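Local coordinates for protein acyltransferase (Streptococcus pneumoniae, PDB 5UG1) that transfers acetyl groups to peptidoglycan, acting as the extracytoplasmic catalytic domain of the O-acetyltransferase OatA, probably through a catalytic triad, at residues A[111-116]-A[124-129]; A[59-64]-A[88-93]. All blocks are in the same frame, centred on the assembly; numbering follows the deposited sequence.

Contact 1: residues A[111-116]-A[124-129]; sequences YMRELA and IADWNQ. With NA (sodium ion), chain C.
The guanidinium of Arg-113 meets the carboxylate of Asp-126 and the amide oxygen of Asn-128 at its edge, all near its own plane. The carboxylate plane is turned 40° from the guanidinium and the amide plane 68°. The contact closes the second half of a right-handed beta-alpha-beta unit, packing helix 102-118 on strand 122-125 and the start of helix 127-132. Arg-113 grips Asp-126 side-on in a salt bridge. Arg-113 NE donates to Asp-126 OD2 at 2.7 Å, and Arg-113 NH2 to the syn lone pair of Asp-126 OD1 at 3.0 Å. The arginine chain runs extended from CG to NE, which brings the guanidinium to the Asp-126 carboxylate. Arg-113 NH2 also donates to Asn-128 OD1 at 2.8 Å, coming from above the amide carbonyl plane. Asp-126 is the N-cap of helix 127-132. Asp-126 OD1 accepts from Gln-129 N at 3.1 Å, from above the carboxylate plane, and from Thr-91 OG1. Asp-126 OD1 thus joins the start of helix 127-132 to Arg-113 and to Thr-91. Beside the salt bridge, Ile-124 turns to the helix. With CG1 anti to the backbone N (chi1 -157°), Ile-124 CD1 lies 3.8 Å from Met-112 O. Ala-116 CB packs on Ile-124 CB at 3.8 Å. Ala-116 O binds the sodium ion at 2.3 Å, a site completed by two waters and the carbonyl oxygens of Thr-119 and Ile-122.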
# COMPACT_ATOMS: atom_id res chain seq x y z
N TYR A 111 9.87 -5.41 7.41
CA TYR A 111 9.41 -6.78 7.18
C TYR A 111 8.71 -6.93 5.84
O TYR A 111 8.86 -7.95 5.17
CB TYR A 111 8.48 -7.19 8.32
CG TYR A 111 8.18 -8.67 8.34
CD1 TYR A 111 9.19 -9.59 8.57
CD2 TYR A 111 6.89 -9.14 8.14
CE1 TYR A 111 8.94 -10.93 8.59
CE2 TYR A 111 6.62 -10.50 8.16
CZ TYR A 111 7.66 -11.39 8.39
OH TYR A 111 7.43 -12.75 8.41
N MET A 112 7.91 -5.92 5.44
CA MET A 112 7.29 -5.93 4.12
C MET A 112 8.34 -5.91 3.02
O MET A 112 8.18 -6.59 2.00
CB MET A 112 6.36 -4.72 3.97
CG MET A 112 5.21 -4.67 4.97
SD MET A 112 4.40 -3.06 5.01
CE MET A 112 3.64 -3.08 3.38
N ARG A 113 9.41 -5.13 3.20
CA ARG A 113 10.52 -5.19 2.25
C ARG A 113 11.08 -6.61 2.15
O ARG A 113 11.41 -7.07 1.05
CB ARG A 113 11.61 -4.21 2.65
CG ARG A 113 11.19 -2.74 2.53
CD ARG A 113 12.29 -1.78 2.97
NE ARG A 113 11.75 -0.43 3.10
CZ ARG A 113 11.66 0.25 4.24
NH1 ARG A 113 12.13 -0.25 5.37
NH2 ARG A 113 11.13 1.47 4.24
N GLU A 114 11.16 -7.33 3.27
CA GLU A 114 11.73 -8.68 3.23
C GLU A 114 10.84 -9.62 2.45
O GLU A 114 11.33 -10.44 1.67
CB GLU A 114 11.95 -9.22 4.65
CG GLU A 114 12.80 -8.30 5.50
CD GLU A 114 13.34 -8.95 6.77
OE1 GLU A 114 12.59 -9.69 7.45
OE2 GLU A 114 14.52 -8.72 7.07
N LEU A 115 9.53 -9.49 2.64
CA LEU A 115 8.58 -10.33 1.93
C LEU A 115 8.62 -10.05 0.43
O LEU A 115 8.59 -10.98 -0.37
CB LEU A 115 7.17 -10.12 2.50
CG LEU A 115 6.91 -10.68 3.90
CD1 LEU A 115 5.50 -10.34 4.40
CD2 LEU A 115 7.14 -12.18 3.90
N ALA A 116 8.68 -8.77 0.05
CA ALA A 116 8.72 -8.42 -1.37
C ALA A 116 10.01 -8.90 -2.02
O ALA A 116 10.00 -9.43 -3.14
CB ALA A 116 8.56 -6.91 -1.55
N ILE A 124 7.46 -4.26 -4.06
CA ILE A 124 7.37 -3.23 -3.03
C ILE A 124 7.02 -1.89 -3.67
O ILE A 124 7.44 -1.59 -4.80
CB ILE A 124 8.69 -3.13 -2.23
CG1 ILE A 124 8.44 -2.51 -0.84
CG2 ILE A 124 9.74 -2.31 -3.00
CD1 ILE A 124 7.56 -3.38 0.05
N ALA A 125 6.21 -1.11 -2.97
CA ALA A 125 5.98 0.31 -3.24
C ALA A 125 6.37 1.05 -1.96
O ALA A 125 5.57 1.14 -1.02
CB ALA A 125 4.53 0.58 -3.64
N ASP A 126 7.61 1.57 -1.92
CA ASP A 126 8.23 1.96 -0.65
C ASP A 126 7.91 3.42 -0.30
O ASP A 126 8.76 4.31 -0.31
CB ASP A 126 9.73 1.72 -0.70
CG ASP A 126 10.32 1.49 0.68
OD1 ASP A 126 9.67 1.87 1.68
OD2 ASP A 126 11.44 0.93 0.77
N TRP A 127 6.63 3.63 0.01
CA TRP A 127 6.18 4.93 0.49
C TRP A 127 6.98 5.38 1.71
O TRP A 127 7.33 6.56 1.83
CB TRP A 127 4.69 4.85 0.81
CG TRP A 127 4.15 6.01 1.60
CD1 TRP A 127 3.63 5.97 2.86
CD2 TRP A 127 4.07 7.37 1.18
NE1 TRP A 127 3.23 7.23 3.25
CE2 TRP A 127 3.49 8.11 2.23
CE3 TRP A 127 4.44 8.05 0.00
CZ2 TRP A 127 3.27 9.49 2.15
CZ3 TRP A 127 4.21 9.42 -0.08
CH2 TRP A 127 3.64 10.12 0.99
N ASN A 128 7.27 4.45 2.63
CA ASN A 128 8.09 4.76 3.79
C ASN A 128 9.40 5.44 3.39
O ASN A 128 9.78 6.47 3.95
CB ASN A 128 8.37 3.47 4.58
CG ASN A 128 9.23 3.70 5.80
OD1 ASN A 128 10.46 3.74 5.71
ND2 ASN A 128 8.59 3.82 6.96
N GLN A 129 10.11 4.86 2.42
CA GLN A 129 11.37 5.45 1.99
C GLN A 129 11.16 6.80 1.31
O GLN A 129 11.91 7.75 1.58
CB GLN A 129 12.10 4.49 1.05
CG GLN A 129 13.28 5.10 0.34
CD GLN A 129 14.08 4.06 -0.43
OE1 GLN A 129 13.53 3.05 -0.87
NE2 GLN A 129 15.37 4.30 -0.59
NA NA C . 9.41 -9.93 -5.31
O HOH W 1 10.59 -7.91 -5.68
O HOH W 2 11.27 -11.43 -5.41

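Contact 2: residues A[59-64]-A[88-93]; sequences VIATGV and ILVTPY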
# COMPACT_ATOMS: atom_id res chain seq x y z
N VAL A 59 -3.11 -4.19 -4.86
CA VAL A 59 -2.28 -3.25 -4.12
C VAL A 59 -2.82 -3.15 -2.71
O VAL A 59 -3.97 -2.76 -2.51
CB VAL A 59 -2.23 -1.87 -4.80
CG1 VAL A 59 -1.19 -1.01 -4.10
CG2 VAL A 59 -1.90 -2.02 -6.29
N ILE A 60 -1.98 -3.50 -1.73
CA ILE A 60 -2.33 -3.45 -0.31
C ILE A 60 -1.65 -2.20 0.25
O ILE A 60 -0.44 -2.20 0.48
CB ILE A 60 -1.91 -4.72 0.44
CG1 ILE A 60 -2.52 -5.97 -0.20
CG2 ILE A 60 -2.29 -4.61 1.94
CD1 ILE A 60 -4.07 -5.96 -0.36
N ALA A 61 -2.42 -1.14 0.46
CA ALA A 61 -1.88 0.14 0.91
C ALA A 61 -2.36 0.41 2.34
O ALA A 61 -3.23 1.24 2.60
CB ALA A 61 -2.29 1.27 -0.06
N THR A 62 -1.76 -0.32 3.28
CA THR A 62 -2.13 -0.30 4.69
C THR A 62 -0.86 -0.42 5.52
O THR A 62 0.23 -0.67 5.00
CB THR A 62 -3.06 -1.46 5.06
OG1 THR A 62 -2.38 -2.70 4.83
CG2 THR A 62 -4.38 -1.43 4.26
N GLY A 63 -1.01 -0.35 6.81
CA GLY A 63 0.09 -0.66 7.69
C GLY A 63 0.33 0.29 8.83
O GLY A 63 0.88 -0.07 9.81
N VAL A 64 -0.11 1.52 8.69
CA VAL A 64 0.06 2.50 9.71
C VAL A 64 -1.00 2.39 10.80
O VAL A 64 -0.74 2.70 11.90
CB VAL A 64 0.16 3.93 9.13
CG1 VAL A 64 -1.20 4.49 8.84
CG2 VAL A 64 0.97 4.84 10.00
N ILE A 88 1.18 -5.97 -4.68
CA ILE A 88 2.07 -4.85 -4.38
C ILE A 88 1.83 -4.41 -2.94
O ILE A 88 0.68 -4.19 -2.54
CB ILE A 88 1.86 -3.70 -5.37
CG1 ILE A 88 2.34 -4.15 -6.74
CG2 ILE A 88 2.57 -2.44 -4.92
CD1 ILE A 88 2.12 -3.15 -7.75
N LEU A 89 2.90 -4.30 -2.16
CA LEU A 89 2.81 -3.89 -0.76
C LEU A 89 3.30 -2.46 -0.62
O LEU A 89 4.44 -2.15 -0.99
CB LEU A 89 3.63 -4.84 0.13
CG LEU A 89 3.37 -6.33 -0.07
CD1 LEU A 89 4.34 -7.16 0.76
CD2 LEU A 89 1.93 -6.70 0.27
N VAL A 90 2.46 -1.58 -0.06
CA VAL A 90 2.81 -0.18 0.16
C VAL A 90 3.24 -0.03 1.62
O VAL A 90 2.42 -0.17 2.54
CB VAL A 90 1.66 0.76 -0.19
CG1 VAL A 90 2.20 2.17 -0.45
CG2 VAL A 90 0.90 0.25 -1.41
N THR A 91 4.52 0.28 1.85
CA THR A 91 5.04 0.35 3.20
C THR A 91 4.43 1.56 3.93
O THR A 91 4.14 2.58 3.30
CB THR A 91 6.56 0.46 3.22
OG1 THR A 91 6.98 1.56 2.40
CG2 THR A 91 7.23 -0.86 2.73
N PRO A 92 4.20 1.45 5.24
CA PRO A 92 3.60 2.55 5.98
C PRO A 92 4.65 3.54 6.45
O PRO A 92 5.83 3.22 6.58
CB PRO A 92 2.92 1.85 7.16
CG PRO A 92 3.78 0.66 7.39
CD PRO A 92 4.36 0.24 6.07
N TYR A 93 4.19 4.76 6.74
CA TYR A 93 5.08 5.81 7.24
C TYR A 93 4.42 6.57 8.38
O TYR A 93 3.41 7.25 8.18
CB TYR A 93 5.47 6.78 6.13
CG TYR A 93 6.32 7.92 6.62
CD1 TYR A 93 7.66 7.72 6.97
CD2 TYR A 93 5.79 9.20 6.76
CE1 TYR A 93 8.43 8.78 7.43
CE2 TYR A 93 6.56 10.26 7.21
CZ TYR A 93 7.88 10.04 7.56
OH TYR A 93 8.63 11.10 8.01
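Strands 59-61 and 88-90 run parallel, 12° apart in direction and 4.9 Å between axes. They belong to the central strand 57-61 and its neighbour 86-90 in the five-stranded parallel sheet of this atypical alpha/beta hydrolase fold, joined through helix 70-80 as a beta-alpha-beta crossover. Two backbone bonds hold the pair. Ile-60 N donates to Ile-88 O at 2.9 Å in a nearly straight bond, and Val-90 N donates to Ile-60 O at 3.0 Å. Val-59 and Ile-88 point to one face, which helix 150-171 covers at Ile-88. Ile-60 and Leu-89 point to the other, where both touch Trp-74 of helix 70-80. With CG1 anti to the backbone N (chi1 -159°), Val-90 turns CG2 toward Val-59 CG1 and Ala-61 CB, each 3.6 Å away. Ile-60 CB lies more loosely against Leu-89 CD2 at 4.3 Å.

Beyond the strands the two chains continue as loops. Pro-92 presses its ring on the backbone of the first loop, with Pro-92 CB 3.5 Å from Gly-63 C. Gly-63 has a positive phi (135°), and the Pro-92 ring packs directly on its backbone. Thr-62 turns away from Pro-92, and its hydroxyl pairs with Thr-38 OG1. Val-64 belongs to the pocket of the bound methanesulfonic acid and touches that group. Val-64 CB rests 4.0 Å from Pro-92 CB, while Val-64 CG2 approaches Tyr-93 O at 3.9 Å.

In the fold
The two contacts lie about 8 Å apart between centres and follow each other along the chain. Both segments of contact 2 precede those of contact 1. Strand 86-90 is common ground: it pairs with strand 57-61 in contact 2 and neighbours strand 122-125, the edge strand that enters contact 1. Ala-125 N bonds to Leu-89 O, and Met-112 CE packs against Val-90 O. The contacts belong to two successive beta-alpha-beta units, 57-61/70-80/86-90 and 86-90/102-118/122-125, sharing strand 86-90. Contact 2 sits near the centre of the chain and reaches the methanesulfonic acid pocket. Contact 1 lies further out, with the sodium ion bound at Ala-116.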